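Local coordinates for uncharacterized protein (Bordetella bronchiseptica, PDB 4XG0) that belongs to the DUF1537 family, a kinase family of acid-sugar catabolism, and so probably phosphorylates an acid-sugar substrate, although its own substrate is not established, at residues 340-344 against 365-370; 76-80 against 91-95. All blocks are in the same frame, centred on the assembly; numbering follows the deposited sequence.

Contact 1 of 2, residues 340-344 against 365-370; sequences GELAA and AVLAAL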
ATOM      1  N   GLY A 340      19.474  -2.251 -21.855  1.00 26.50           N
ATOM      2  CA  GLY A 340      18.410  -1.289 -22.087  1.00 27.80           C
ATOM      3  C   GLY A 340      17.502  -1.738 -23.195  1.00 26.87           C
ATOM      4  O   GLY A 340      16.274  -1.658 -23.090  1.00 28.57           O
ATOM      5  N   GLU A 341      18.101  -2.198 -24.282  1.00 26.01           N
ATOM      6  CA  GLU A 341      17.302  -2.650 -25.418  1.00 29.63           C
ATOM      7  C   GLU A 341      16.464  -3.866 -25.040  1.00 28.55           C
ATOM      8  O   GLU A 341      15.279  -3.934 -25.393  1.00 27.59           O
ATOM      9  CB  GLU A 341      18.184  -2.970 -26.617  1.00 34.48           C
ATOM     10  CG  GLU A 341      18.722  -1.727 -27.301  1.00 49.50           C
ATOM     11  CD  GLU A 341      18.262  -1.602 -28.750  1.00 58.93           C
ATOM     12  OE1 GLU A 341      18.806  -2.335 -29.610  1.00 59.28           O
ATOM     13  OE2 GLU A 341      17.362  -0.772 -29.029  1.00 58.68           O
ATOM     14  N   LEU A 342      17.069  -4.831 -24.336  1.00 23.69           N
ATOM     15  CA  LEU A 342      16.314  -6.035 -23.928  1.00 24.36           C
ATOM     16  C   LEU A 342      15.171  -5.711 -22.929  1.00 22.51           C
ATOM     17  O   LEU A 342      14.043  -6.215 -23.059  1.00 23.18           O
ATOM     18  CB  LEU A 342      17.275  -7.080 -23.341  1.00 23.04           C
ATOM     19  CG  LEU A 342      18.331  -7.590 -24.348  1.00 24.93           C
ATOM     20  CD1 LEU A 342      19.319  -8.548 -23.710  1.00 33.53           C
ATOM     21  CD2 LEU A 342      17.675  -8.256 -25.557  1.00 29.04           C
ATOM     22  N   ALA A 343      15.459  -4.865 -21.948  1.00 20.40           N
ATOM     23  CA  ALA A 343      14.436  -4.444 -21.003  1.00 23.71           C
ATOM     24  C   ALA A 343      13.254  -3.877 -21.771  1.00 23.27           C
ATOM     25  O   ALA A 343      12.098  -4.178 -21.457  1.00 19.99           O
ATOM     26  CB  ALA A 343      14.977  -3.412 -20.034  1.00 21.04           C
ATOM     27  N   ALA A 344      13.537  -3.058 -22.778  1.00 20.99           N
ATOM     28  CA  ALA A 344      12.450  -2.425 -23.554  1.00 20.94           C
ATOM     29  C   ALA A 344      11.668  -3.459 -24.317  1.00 24.78           C
ATOM     30  O   ALA A 344      10.425  -3.393 -24.390  1.00 21.90           O
ATOM     31  CB  ALA A 344      13.003  -1.375 -24.514  1.00 22.85           C
ATOM     32  N   ALA A 365      20.014   4.152 -20.977  1.00 27.75           N
ATOM     33  CA  ALA A 365      19.842   3.099 -21.966  1.00 25.04           C
ATOM     34  C   ALA A 365      18.405   2.613 -22.047  1.00 25.23           C
ATOM     35  O   ALA A 365      17.903   2.341 -23.138  1.00 23.49           O
ATOM     36  CB  ALA A 365      20.753   1.936 -21.654  1.00 29.60           C
ATOM     37  N   VAL A 366      17.750   2.483 -20.896  1.00 23.34           N
ATOM     38  CA  VAL A 366      16.372   2.010 -20.880  1.00 23.68           C
ATOM     39  C   VAL A 366      15.424   3.050 -21.498  1.00 19.93           C
ATOM     40  O   VAL A 366      14.597   2.741 -22.357  1.00 23.29           O
ATOM     41  CB  VAL A 366      15.896   1.667 -19.449  1.00 23.51           C
ATOM     42  CG1 VAL A 366      14.396   1.440 -19.462  1.00 24.74           C
ATOM     43  CG2 VAL A 366      16.612   0.453 -18.931  1.00 24.03           C
ATOM     44  N   LEU A 367      15.592   4.302 -21.122  1.00 23.02           N
ATOM     45  CA  LEU A 367      14.769   5.336 -21.697  1.00 20.06           C
ATOM     46  C   LEU A 367      15.035   5.499 -23.183  1.00 22.99           C
ATOM     47  O   LEU A 367      14.108   5.718 -23.983  1.00 26.72           O
ATOM     48  CB  LEU A 367      14.928   6.654 -20.949  1.00 20.64           C
ATOM     49  CG  LEU A 367      13.885   6.821 -19.817  1.00 24.99           C
ATOM     50  CD1 LEU A 367      14.153   5.875 -18.665  1.00 30.83           C
ATOM     51  CD2 LEU A 367      13.869   8.260 -19.329  1.00 28.40           C
ATOM     52  N   ALA A 368      16.288   5.326 -23.574  1.00 25.63           N
ATOM     53  CA  ALA A 368      16.619   5.573 -24.968  1.00 27.98           C
ATOM     54  C   ALA A 368      15.974   4.477 -25.797  1.00 24.30           C
ATOM     55  O   ALA A 368      15.414   4.748 -26.871  1.00 27.92           O
ATOM     56  CB  ALA A 368      18.108   5.595 -25.177  1.00 28.77           C
ATOM     57  N   ALA A 369      16.031   3.248 -25.287  1.00 26.35           N
ATOM     58  CA  ALA A 369      15.485   2.088 -26.009  1.00 24.51           C
ATOM     59  C   ALA A 369      13.988   2.153 -26.146  1.00 26.22           C
ATOM     60  O   ALA A 369      13.427   1.671 -27.121  1.00 27.80           O
ATOM     61  CB  ALA A 369      15.870   0.815 -25.354  1.00 26.89           C
ATOM     62  N   LEU A 370      13.332   2.734 -25.152  1.00 24.56           N
ATOM     63  CA  LEU A 370      11.879   2.942 -25.213  1.00 25.23           C
ATOM     64  C   LEU A 370      11.481   4.272 -25.867  1.00 28.54           C
ATOM     65  O   LEU A 370      10.303   4.586 -25.971  1.00 29.32           O
ATOM     66  CB  LEU A 370      11.283   2.847 -23.820  1.00 22.41           C
ATOM     67  CG  LEU A 370      11.267   1.461 -23.170  1.00 22.67           C
ATOM     68  CD1 LEU A 370      10.912   1.573 -21.707  1.00 25.37           C
ATOM     69  CD2 LEU A 370      10.235   0.592 -23.879  1.00 24.41           C
TER
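Gly340 and Ala369 meet where two helices of the nucleotide-binding C-terminal domain lie against each other, and the CB of Ala369 rests 3.4 Å from the Gly340 carbonyl oxygen. That oxygen already accepts the helical bond from Ala344 N, so the methyl simply packs beside a satisfied carbonyl. The short helix segments pass 7.7 Å apart at their closest, crossing at -55°, which is near for two helices and is made possible by the small residues at the interface. With no side chain at Gly340 the two backbones come close, its CA lying 4.0 Å from the backbone N of Val366, beside the Ala365 carbonyl.

Leu370 is worth following outward. Its CB leaves the backbone beside the approaching helix, and chi1 of -70° places CG opposite its own carbonyl carbon, turned toward Ala344. CG then lies 3.6 Å from Ala344 CB, and of the two branches CD2 continues the contact, reaching the same methyl at 3.5 Å, tighter than usual for two carbons. The Ala344 methyl also meets the CB of Ala369, 3.7 Å away, so it sits in the notch between the two residues. At the other end CG2 of Val366 packs loosely against Ala343 CB.

Around this apolar seam, Ala343 reaches Leu260 and Val262 on strand 259-263, while Leu342 faces helix 295-304. Leu370 touches Leu390 on strand 385-391, so helices 334-349 and 360-369 pack together alongside the mixed sheet of this domain.

Contact 2 of 2, residues 76-80 against 91-95; sequences VTTHS and VVRGE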
ATOM      1  N   VAL A  76     -15.608  10.843   4.593  1.00 30.21           N
ATOM      2  CA  VAL A  76     -16.687  11.568   5.223  1.00 32.89           C
ATOM      3  C   VAL A  76     -16.528  11.523   6.739  1.00 32.11           C
ATOM      4  O   VAL A  76     -15.865  10.645   7.259  1.00 30.41           O
ATOM      5  CB  VAL A  76     -18.041  10.940   4.861  1.00 34.22           C
ATOM      6  CG1 VAL A  76     -18.136  10.789   3.367  1.00 35.13           C
ATOM      7  CG2 VAL A  76     -18.187   9.584   5.525  1.00 33.07           C
ATOM      8  N   THR A  77     -17.121  12.493   7.423  1.00 34.06           N
ATOM      9  CA  THR A  77     -17.163  12.457   8.872  1.00 33.99           C
ATOM     10  C   THR A  77     -18.606  12.329   9.341  1.00 36.06           C
ATOM     11  O   THR A  77     -19.528  12.976   8.808  1.00 38.08           O
ATOM     12  CB  THR A  77     -16.556  13.698   9.535  1.00 37.30           C
ATOM     13  OG1 THR A  77     -16.851  13.651  10.938  1.00 36.11           O
ATOM     14  CG2 THR A  77     -17.134  14.965   8.947  1.00 42.45           C
ATOM     15  N   THR A  78     -18.818  11.486  10.333  1.00 35.70           N
ATOM     16  CA  THR A  78     -20.167  11.319  10.871  1.00 39.16           C
ATOM     17  C   THR A  78     -20.415  12.259  12.049  1.00 39.06           C
ATOM     18  O   THR A  78     -21.496  12.256  12.619  1.00 40.84           O
ATOM     19  CB  THR A  78     -20.387   9.877  11.349  1.00 41.17           C
ATOM     20  OG1 THR A  78     -19.268   9.483  12.133  1.00 34.95           O
ATOM     21  CG2 THR A  78     -20.529   8.917  10.183  1.00 40.79           C
ATOM     22  N   HIS A  79     -19.410  13.052  12.425  1.00 38.38           N
ATOM     23  CA  HIS A  79     -19.455  13.862  13.665  1.00 39.46           C
ATOM     24  C   HIS A  79     -20.136  13.139  14.818  1.00 40.02           C
ATOM     25  O   HIS A  79     -20.965  13.738  15.512  1.00 42.04           O
ATOM     26  CB  HIS A  79     -20.198  15.186  13.466  1.00 43.25           C
ATOM     27  CG  HIS A  79     -20.193  15.693  12.059  1.00 60.16           C
ATOM     28  ND1 HIS A  79     -19.369  16.720  11.642  1.00 60.87           N
ATOM     29  CD2 HIS A  79     -20.942  15.353  10.985  1.00 59.71           C
ATOM     30  CE1 HIS A  79     -19.602  16.974  10.370  1.00 55.51           C
ATOM     31  NE2 HIS A  79     -20.552  16.162   9.942  1.00 56.87           N
ATOM     32  N   SER A  80     -19.770  11.884  15.050  1.00 38.35           N
ATOM     33  CA  SER A  80     -20.530  11.035  15.970  1.00 38.96           C
ATOM     34  C   SER A  80     -19.814  10.655  17.266  1.00 38.01           C
ATOM     35  O   SER A  80     -20.406   9.963  18.108  1.00 39.28           O
ATOM     36  CB  SER A  80     -20.928   9.759  15.239  1.00 38.30           C
ATOM     37  OG  SER A  80     -19.772   9.081  14.783  1.00 35.94           O
ATOM     38  N   VAL A  91     -26.320   7.360  12.272  1.00 45.69           N
ATOM     39  CA  VAL A  91     -25.606   8.114  11.244  1.00 40.88           C
ATOM     40  C   VAL A  91     -24.641   7.204  10.479  1.00 39.77           C
ATOM     41  O   VAL A  91     -24.538   7.292   9.255  1.00 40.11           O
ATOM     42  CB  VAL A  91     -24.887   9.345  11.839  1.00 46.61           C
ATOM     43  CG1 VAL A  91     -23.916   8.940  12.944  1.00 50.92           C
ATOM     44  CG2 VAL A  91     -24.143  10.116  10.736  1.00 47.42           C
ATOM     45  N   VAL A  92     -23.960   6.314  11.196  1.00 36.80           N
ATOM     46  CA  VAL A  92     -22.965   5.407  10.596  1.00 38.24           C
ATOM     47  C   VAL A  92     -23.603   4.420   9.590  1.00 39.05           C
ATOM     48  O   VAL A  92     -23.098   4.232   8.504  1.00 40.27           O
ATOM     49  CB  VAL A  92     -22.179   4.658  11.695  1.00 32.44           C
ATOM     50  CG1 VAL A  92     -21.391   3.490  11.149  1.00 34.03           C
ATOM     51  CG2 VAL A  92     -21.312   5.605  12.493  1.00 37.73           C
ATOM     52  N   ARG A  93     -24.743   3.823   9.920  1.00 37.90           N
ATOM     53  CA  ARG A  93     -25.372   2.856   9.006  1.00 39.52           C
ATOM     54  C   ARG A  93     -25.854   3.524   7.717  1.00 44.69           C
ATOM     55  O   ARG A  93     -25.874   2.918   6.622  1.00 40.90           O
ATOM     56  CB  ARG A  93     -26.579   2.176   9.693  1.00 46.02           C
ATOM     57  CG  ARG A  93     -27.863   2.984   9.680  1.00 56.85           C
ATOM     58  CD  ARG A  93     -29.008   2.164  10.286  1.00 62.88           C
ATOM     59  NE  ARG A  93     -28.622   1.622  11.588  1.00 75.19           N
ATOM     60  CZ  ARG A  93     -29.038   2.083  12.768  1.00 76.22           C
ATOM     61  NH1 ARG A  93     -28.608   1.507  13.883  1.00 75.71           N
ATOM     62  NH2 ARG A  93     -29.879   3.107  12.848  1.00 77.58           N
ATOM     63  N   GLY A  94     -26.252   4.782   7.852  1.00 41.47           N
ATOM     64  CA  GLY A  94     -26.761   5.541   6.731  1.00 42.81           C
ATOM     65  C   GLY A  94     -25.672   5.931   5.758  1.00 40.06           C
ATOM     66  O   GLY A  94     -25.920   5.984   4.564  1.00 40.87           O
ATOM     67  N   GLU A  95     -24.491   6.208   6.274  1.00 37.11           N
ATOM     68  CA  GLU A  95     -23.385   6.603   5.393  1.00 34.61           C
ATOM     69  C   GLU A  95     -22.841   5.350   4.709  1.00 35.02           C
ATOM     70  O   GLU A  95     -22.528   5.365   3.505  1.00 35.10           O
ATOM     71  CB  GLU A  95     -22.284   7.333   6.177  1.00 37.87           C
ATOM     72  CG  GLU A  95     -22.737   8.639   6.840  1.00 42.31           C
ATOM     73  CD  GLU A  95     -23.125   9.708   5.835  1.00 50.44           C
ATOM     74  OE1 GLU A  95     -22.322   9.942   4.925  1.00 44.49           O
ATOM     75  OE2 GLU A  95     -24.228  10.296   5.944  1.00 55.72           O
TER
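A beta-alpha unit of the sugar-binding N-terminal domain is closed here: strand 73-77 of the parallel sheet runs out into a turn, and helix 85-101 comes back to pack against its end. Thr78, just past the strand, carries most of the contact. Its CB sits 3.8 Å from CG2 of Val91, and the two side chains cross at a slant. The Thr78 methyl, CG2, continues along the helix, lying 4.1 Å from CG2 of Val92 and 4.0 Å from CG of Glu95, which slides past it in the opposite direction.

One turn of chi1 sorts the two branches of Thr78. At 47° it sends CG2 away from the carbonyl carbon and onto the helix, while OG1 lies between the backbone N and the carbonyl carbon and bonds to Ala32 O, with Ser80 OG a further close neighbour at 2.7 Å. Ser80 OG is also bonded to Glu122 OE2, and Val92 touches Glu122 and Ala126, so helix 119-130 flanks the same corner. Just before, Thr77 OG1 accepts from His79 N at 165°, an ST turn that shapes the chain as it leaves the strand.

Glu95 ends the row. Its chain bends at chi2 (-65°), and of the two carboxylate oxygens OE1 is on the strand's side, accepting from Ala59 N, so this buried polar atom is satisfied outside the two segments. The second oxygen, OE2, has a long, weak ion pair with Arg98. Across the contact the same OE1 is 4.2 Å from Val76 CG2, and near the other end of the row Ser80 CB lies 3.9 Å from Val91 CG1.

Overall arrangement
From the N terminus the chain first builds the sugar-binding domain, and there contact 2 closes a short loop: segments 76-80 and 91-95, with ten residues between them, bring strand 73-77 of the eight-stranded parallel sheet together with the following helix 85-101. The chain finishes that domain and enters the nucleotide-binding domain before contact 1 opens, where helix 334-349 is tied to helix 360-369 after the intervening strand 354-358. The two loops run in series and neither encloses nor crosses the other. Their centres lie 51 Å apart, on opposite sides of the chain's centre, and each contact joins elements of one domain only, with no touch between them.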